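Local atomic coordinates of putative glutathione S-transferase (Corynebacterium glutamicum, PDB entry 3M1G), a protein that probably acts as a glutathione transferase of the ECM4-like, omega-related type. Residues E210-N213 and E214-R218; L226-R229 and L230-R233; G266-K269 and I270-P274. One frame throughout, in Å; residues are numbered along the deposited sequence.

Contact 1 (E210-N213 and E214-R218)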
# COMPACT_ATOMS: atom_id res chain seq x y z
N GLU A 210 -15.34 0.76 -13.17
CA GLU A 210 -15.07 1.64 -14.30
C GLU A 210 -14.72 3.03 -13.80
O GLU A 210 -13.82 3.67 -14.31
CB GLU A 210 -16.30 1.73 -15.22
CG GLU A 210 -16.61 0.43 -15.97
CD GLU A 210 -17.07 -0.79 -15.09
OE1 GLU A 210 -17.66 -0.61 -13.99
OE2 GLU A 210 -16.83 -1.95 -15.55
N ALA A 211 -15.45 3.49 -12.79
CA ALA A 211 -15.23 4.80 -12.22
C ALA A 211 -13.89 4.80 -11.49
O ALA A 211 -13.16 5.78 -11.55
CB ALA A 211 -16.39 5.21 -11.27
N HIS A 212 -13.57 3.71 -10.80
CA HIS A 212 -12.24 3.59 -10.15
C HIS A 212 -11.14 3.70 -11.19
O HIS A 212 -10.20 4.48 -11.01
CB HIS A 212 -12.10 2.31 -9.32
CG HIS A 212 -10.68 2.02 -8.91
ND1 HIS A 212 -10.09 2.58 -7.80
CD2 HIS A 212 -9.72 1.28 -9.51
CE1 HIS A 212 -8.84 2.16 -7.71
NE2 HIS A 212 -8.60 1.34 -8.73
N ASN A 213 -11.25 2.92 -12.24
CA ASN A 213 -10.22 2.85 -13.29
C ASN A 213 -9.89 4.24 -13.87
O ASN A 213 -8.72 4.59 -14.08
CB ASN A 213 -10.64 1.95 -14.43
CG ASN A 213 -10.74 0.47 -14.04
OD1 ASN A 213 -10.31 0.03 -12.96
ND2 ASN A 213 -11.32 -0.32 -14.95
N GLU A 214 -10.92 5.01 -14.16
CA GLU A 214 -10.72 6.32 -14.76
C GLU A 214 -10.13 7.32 -13.78
O GLU A 214 -9.25 8.08 -14.13
CB GLU A 214 -12.05 6.86 -15.35
CG GLU A 214 -11.83 8.16 -16.20
CD GLU A 214 -10.61 7.98 -17.16
OE1 GLU A 214 -10.56 6.93 -17.92
OE2 GLU A 214 -9.68 8.85 -17.08
N ALA A 215 -10.63 7.34 -12.56
CA ALA A 215 -10.14 8.23 -11.57
C ALA A 215 -8.67 7.94 -11.26
O ALA A 215 -7.85 8.85 -11.13
CB ALA A 215 -11.00 8.15 -10.32
N TYR A 216 -8.32 6.65 -11.19
CA TYR A 216 -6.95 6.25 -10.92
C TYR A 216 -6.00 6.73 -12.02
O TYR A 216 -4.89 7.22 -11.73
CB TYR A 216 -6.89 4.73 -10.75
CG TYR A 216 -5.56 4.07 -10.70
CD1 TYR A 216 -4.86 3.81 -11.86
CD2 TYR A 216 -5.01 3.64 -9.50
CE1 TYR A 216 -3.65 3.14 -11.85
CE2 TYR A 216 -3.78 2.98 -9.46
CZ TYR A 216 -3.12 2.74 -10.64
OH TYR A 216 -1.94 2.08 -10.65
N LYS A 217 -6.42 6.56 -13.26
CA LYS A 217 -5.63 6.96 -14.38
C LYS A 217 -5.37 8.46 -14.31
O LYS A 217 -4.24 8.88 -14.45
CB LYS A 217 -6.34 6.63 -15.69
CG LYS A 217 -5.47 6.69 -16.92
CD LYS A 217 -6.35 6.60 -18.18
CE LYS A 217 -5.54 6.45 -19.46
NZ LYS A 217 -6.43 6.71 -20.69
N ARG A 218 -6.41 9.24 -14.07
CA ARG A 218 -6.25 10.70 -13.93
C ARG A 218 -5.29 11.08 -12.81
O ARG A 218 -4.44 11.96 -12.98
CB ARG A 218 -7.61 11.39 -13.74
CG ARG A 218 -8.40 11.52 -15.06
CD ARG A 218 -9.82 12.05 -14.81
NE ARG A 218 -9.84 13.41 -14.24
CZ ARG A 218 -10.95 14.06 -13.90
NH1 ARG A 218 -12.13 13.47 -14.01
NH2 ARG A 218 -10.90 15.28 -13.42
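His212 and Tyr216 are joined by the backbone of one continuous helix, in which Tyr216 N donates to His212 O at 2.9 Å. Three more bonds of the same i to i+4 kind run from Glu214 N to Glu210 O, Ala215 N to Ala211 O and Lys217 N to Asn213 O. The side chains of His212 and Tyr216 leave the same side of the helix, one turn apart. Tyr216 CB lies over one face of the His212 imidazole, near its rim, with CB to His212 NE2 at 4.3 Å. The two rings are oblique, their planes at 38° and their centroids 5.9 Å apart. Tyr216 CG stands anti to its own N (chi1 170°), as does His212 CG, which keeps the two rings beside each other. His212 NE2 accepts a hydrogen bond from the backbone Val317 N of the second subunit, whose side chain also packs on Tyr216 and Asn213. Asn213 OD1 is hydrogen-bonded to Gln209 NE2, one turn earlier. Ala215, on another side, packs on Arg202 and Thr203 of helix 199-204. This is a regular alpha helix of the all-helical C-terminal domain of the glutathione transferase fold, with an aromatic pair at the dimer interface.

Contact 2 (L226-R229 and L230-R233)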
# COMPACT_ATOMS: atom_id res chain seq x y z
N LEU A 226 3.64 16.03 -11.73
CA LEU A 226 4.26 16.72 -10.58
C LEU A 226 5.70 16.23 -10.32
O LEU A 226 6.62 17.02 -10.03
CB LEU A 226 3.41 16.57 -9.32
CG LEU A 226 2.09 17.32 -9.35
CD1 LEU A 226 1.22 16.92 -8.16
CD2 LEU A 226 2.31 18.85 -9.36
N GLU A 227 5.90 14.93 -10.43
CA GLU A 227 7.21 14.32 -10.23
C GLU A 227 8.21 14.95 -11.22
O GLU A 227 9.35 15.30 -10.87
CB GLU A 227 7.11 12.80 -10.41
CG GLU A 227 8.43 12.07 -10.48
CD GLU A 227 9.11 12.00 -9.14
OE1 GLU A 227 8.42 12.25 -8.11
OE2 GLU A 227 10.33 11.70 -9.11
N ASP A 228 7.76 15.13 -12.46
CA ASP A 228 8.60 15.78 -13.46
C ASP A 228 8.76 17.29 -13.23
O ASP A 228 9.84 17.83 -13.42
CB ASP A 228 8.03 15.54 -14.85
CG ASP A 228 8.90 16.16 -15.97
OD1 ASP A 228 10.05 15.72 -16.18
OD2 ASP A 228 8.45 17.10 -16.61
N ARG A 229 7.70 17.99 -12.83
CA ARG A 229 7.82 19.41 -12.55
C ARG A 229 8.85 19.68 -11.43
O ARG A 229 9.62 20.65 -11.48
CB ARG A 229 6.45 19.98 -12.15
CG ARG A 229 6.43 21.48 -12.05
CD ARG A 229 5.08 22.04 -11.71
NE ARG A 229 5.18 23.46 -11.43
CZ ARG A 229 5.11 24.43 -12.34
NH1 ARG A 229 4.88 24.16 -13.62
NH2 ARG A 229 5.25 25.69 -11.95
N LEU A 230 8.83 18.84 -10.41
CA LEU A 230 9.69 18.99 -9.23
C LEU A 230 11.08 18.37 -9.43
O LEU A 230 11.89 18.41 -8.52
CB LEU A 230 8.99 18.39 -8.00
CG LEU A 230 7.76 19.15 -7.49
CD1 LEU A 230 6.94 18.32 -6.50
CD2 LEU A 230 8.21 20.47 -6.86
N SER A 231 11.37 17.85 -10.61
CA SER A 231 12.73 17.44 -10.90
C SER A 231 13.66 18.64 -11.17
O SER A 231 14.86 18.52 -10.97
CB SER A 231 12.79 16.46 -12.10
OG SER A 231 12.52 17.19 -13.29
N THR A 232 13.11 19.77 -11.61
CA THR A 232 13.95 20.93 -11.90
C THR A 232 13.66 22.18 -11.03
O THR A 232 14.31 23.19 -11.20
CB THR A 232 13.83 21.34 -13.36
OG1 THR A 232 12.47 21.69 -13.65
CG2 THR A 232 14.33 20.20 -14.32
N ARG A 233 12.70 22.11 -10.13
CA ARG A 233 12.30 23.21 -9.27
C ARG A 233 12.30 22.64 -7.85
O ARG A 233 11.81 21.52 -7.64
CB ARG A 233 10.87 23.62 -9.59
CG ARG A 233 10.64 24.20 -10.99
CD ARG A 233 9.13 24.30 -11.26
NE ARG A 233 8.84 24.82 -12.60
CZ ARG A 233 8.96 24.11 -13.71
NH1 ARG A 233 9.37 22.84 -13.71
NH2 ARG A 233 8.67 24.68 -14.85
O HOH W 1 10.79 20.02 -14.84
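Asp228 O is gripped by two groups of Ser231 and by a water. Ser231 OG donates to Asp228 O at 2.8 Å, and Ser231 N donates to Asp228 O at 3.2 Å. The two donors arrive differently: OG lies 19° from the carbonyl plane, whereas N stands well above it. Ser231 OG sits between its own N and carbonyl carbon (chi1 72°), which folds the hydroxyl back to the helix end. The water donates to Asp228 O and also bonds Thr232 OG1 at 2.7 Å. Its bond from Arg233 NH1 is weak. Leu230 N still makes a helical bond to Leu226 O, after which the chain bends through a type I turn from Arg229 to Thr232.

The turn brings Arg233 back over Arg229. Their guanidinium groups stack with an offset, 22° from parallel and with centres 4.1 Å apart. Arg233 NE lies over the centre of the Arg229 group, while Arg229 NH1 lies toward the rim of the Arg233 group. Arg233 NH1, at the edge of its stacked group, donates to Arg229 O at 3.1 Å, in the carbonyl plane and on a lone pair. This bond also lies close to the plane of the Arg233 guanidinium, so it helps fix the rotation of that group. Arg229 has its own partners: NH2 forms a salt bridge with Glu184 and NE bonds Leu236 O. Leu230 packs on Leu276 and Tyr279 of helix 274-284.

Carbonyls at the end of helix 209-229 are thus satisfied by a serine, a water and an arginine. The stacked arginines bear like charges, and the carboxylate of Glu184 probably offsets part of the repulsion.

Contact 3 (G266-K269 and I270-P274)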
# COMPACT_ATOMS: atom_id res chain seq x y z
N GLY A 266 -2.93 3.30 -4.70
CA GLY A 266 -1.54 2.82 -4.76
C GLY A 266 -0.95 2.18 -6.00
O GLY A 266 -0.61 0.99 -5.96
N ARG A 267 -0.69 2.96 -7.06
CA ARG A 267 0.20 2.48 -8.13
C ARG A 267 1.59 2.26 -7.54
O ARG A 267 2.26 1.31 -7.88
CB ARG A 267 0.35 3.45 -9.29
CG ARG A 267 1.14 2.82 -10.46
CD ARG A 267 1.44 3.82 -11.56
NE ARG A 267 2.50 4.74 -11.13
CZ ARG A 267 2.89 5.82 -11.81
NH1 ARG A 267 2.28 6.16 -12.93
NH2 ARG A 267 3.86 6.59 -11.33
N ASN A 268 1.98 3.20 -6.69
CA ASN A 268 3.27 3.27 -6.06
C ASN A 268 3.06 4.00 -4.76
O ASN A 268 2.06 4.73 -4.63
CB ASN A 268 4.23 4.15 -6.86
CG ASN A 268 4.72 3.50 -8.10
OD1 ASN A 268 4.39 3.93 -9.22
ND2 ASN A 268 5.61 2.50 -7.94
N LYS A 269 3.98 3.84 -3.81
CA LYS A 269 3.98 4.68 -2.62
C LYS A 269 4.70 5.99 -3.02
O LYS A 269 5.53 6.00 -3.94
CB LYS A 269 4.71 4.02 -1.44
CG LYS A 269 3.90 2.93 -0.70
CD LYS A 269 4.72 2.14 0.32
CE LYS A 269 5.09 3.01 1.54
NZ LYS A 269 5.70 2.24 2.65
N ILE A 270 4.42 7.08 -2.31
CA ILE A 270 5.17 8.30 -2.52
C ILE A 270 6.65 8.07 -2.25
O ILE A 270 7.49 8.66 -2.92
CB ILE A 270 4.64 9.49 -1.69
CG1 ILE A 270 3.18 9.81 -2.07
CG2 ILE A 270 5.51 10.75 -1.91
CD1 ILE A 270 2.88 10.07 -3.57
N THR A 271 6.99 7.20 -1.28
CA THR A 271 8.40 6.84 -1.01
C THR A 271 9.12 6.31 -2.24
O THR A 271 10.34 6.39 -2.30
CB THR A 271 8.50 5.79 0.12
OG1 THR A 271 7.80 4.62 -0.29
CG2 THR A 271 7.84 6.37 1.46
N GLU A 272 8.39 5.83 -3.25
CA GLU A 272 9.02 5.33 -4.48
C GLU A 272 9.08 6.36 -5.62
O GLU A 272 9.51 6.01 -6.70
CB GLU A 272 8.25 4.09 -5.00
CG GLU A 272 8.13 2.95 -3.99
CD GLU A 272 7.28 1.80 -4.54
OE1 GLU A 272 6.04 1.95 -4.72
OE2 GLU A 272 7.89 0.75 -4.83
N MSE A 273 8.63 7.59 -5.39
CA MSE A 273 8.64 8.67 -6.38
C MSE A 273 9.69 9.66 -5.90
O MSE A 273 9.44 10.44 -4.98
CB MSE A 273 7.28 9.35 -6.42
CG MSE A 273 6.09 8.43 -6.78
SE MSE A 273 6.10 7.91 -8.63
CE MSE A 273 5.32 9.57 -9.36
N PRO A 274 10.89 9.62 -6.47
CA PRO A 274 11.99 10.27 -5.77
C PRO A 274 11.84 11.78 -5.57
O PRO A 274 12.13 12.26 -4.47
CB PRO A 274 13.23 9.99 -6.65
CG PRO A 274 12.85 8.89 -7.55
CD PRO A 274 11.32 8.81 -7.62
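Asn268 and Glu272 cross at about a right angle, with the amide and carboxylate planes 70° apart. Glu272 OE1 accepts from Lys269 N at 2.9 Å, using the lone pair that faces away from OE2, and weakly from Asn268 ND2 at 3.3 Å. OE1 also forms a salt bridge with Lys269 NZ of the second subunit, and OE2 bonds Thr271 OG1 of that subunit. The glutamate chain runs extended beyond CG (chi2 176°), which carries the carboxylate back to the start of the turn. The other end of the Asn268 amide is held too: Asn268 OD1 accepts from Arg267 NE at 2.8 Å, close to the guanidinium plane. Both bonds are consistent with the modelled orientation of the amide, the one to Arg267 being the stronger evidence.

Arg267 and Met273 also cross at about a right angle. The selenium of Met273, a selenomethionine, lies at the edge of the guanidinium, near its plane, with SE to Arg267 NH2 at 3.7 Å. NH2 has its charged partner in Asp224 of helix 209-229.

Between these pairs the backbone makes a short 3-10 turn at 270-272, in which Glu272 N donates to Lys269 O at 2.9 Å. The turn leads to Met273, the N-cap residue of helix 274-284 in the C-terminal domain of the glutathione transferase fold. Asp256 accepts from Ile270 N.

Lys269 and Thr271 lie side by side and point the same way, Lys269 CB being 3.4 Å from Thr271 OG1. Both reach the second subunit, where Lys269 NZ meets Glu272 OE1 of that subunit and Thr271 OG1 meets its OE2.

Overall arrangement
The three contacts follow one another along the chain, all in the C-terminal domain. Contacts 1 and 2 share helix 209-229: contact 1 lies near its start and contact 2 at its end, with centres about 24 Å apart. Contact 3 is in the loop between helices 255-259 and 274-284. It touches both others: Tyr216 of contact 1 packs on Arg267, and Glu227 of contact 2 packs on Met273 and Pro274. Its centre is about 18 Å from that of contact 1 and 15 Å from that of contact 2. The loop thus lies along helix 209-229. Contacts 1 and 3 also reach the second subunit, so this side of the domain takes part in the dimer.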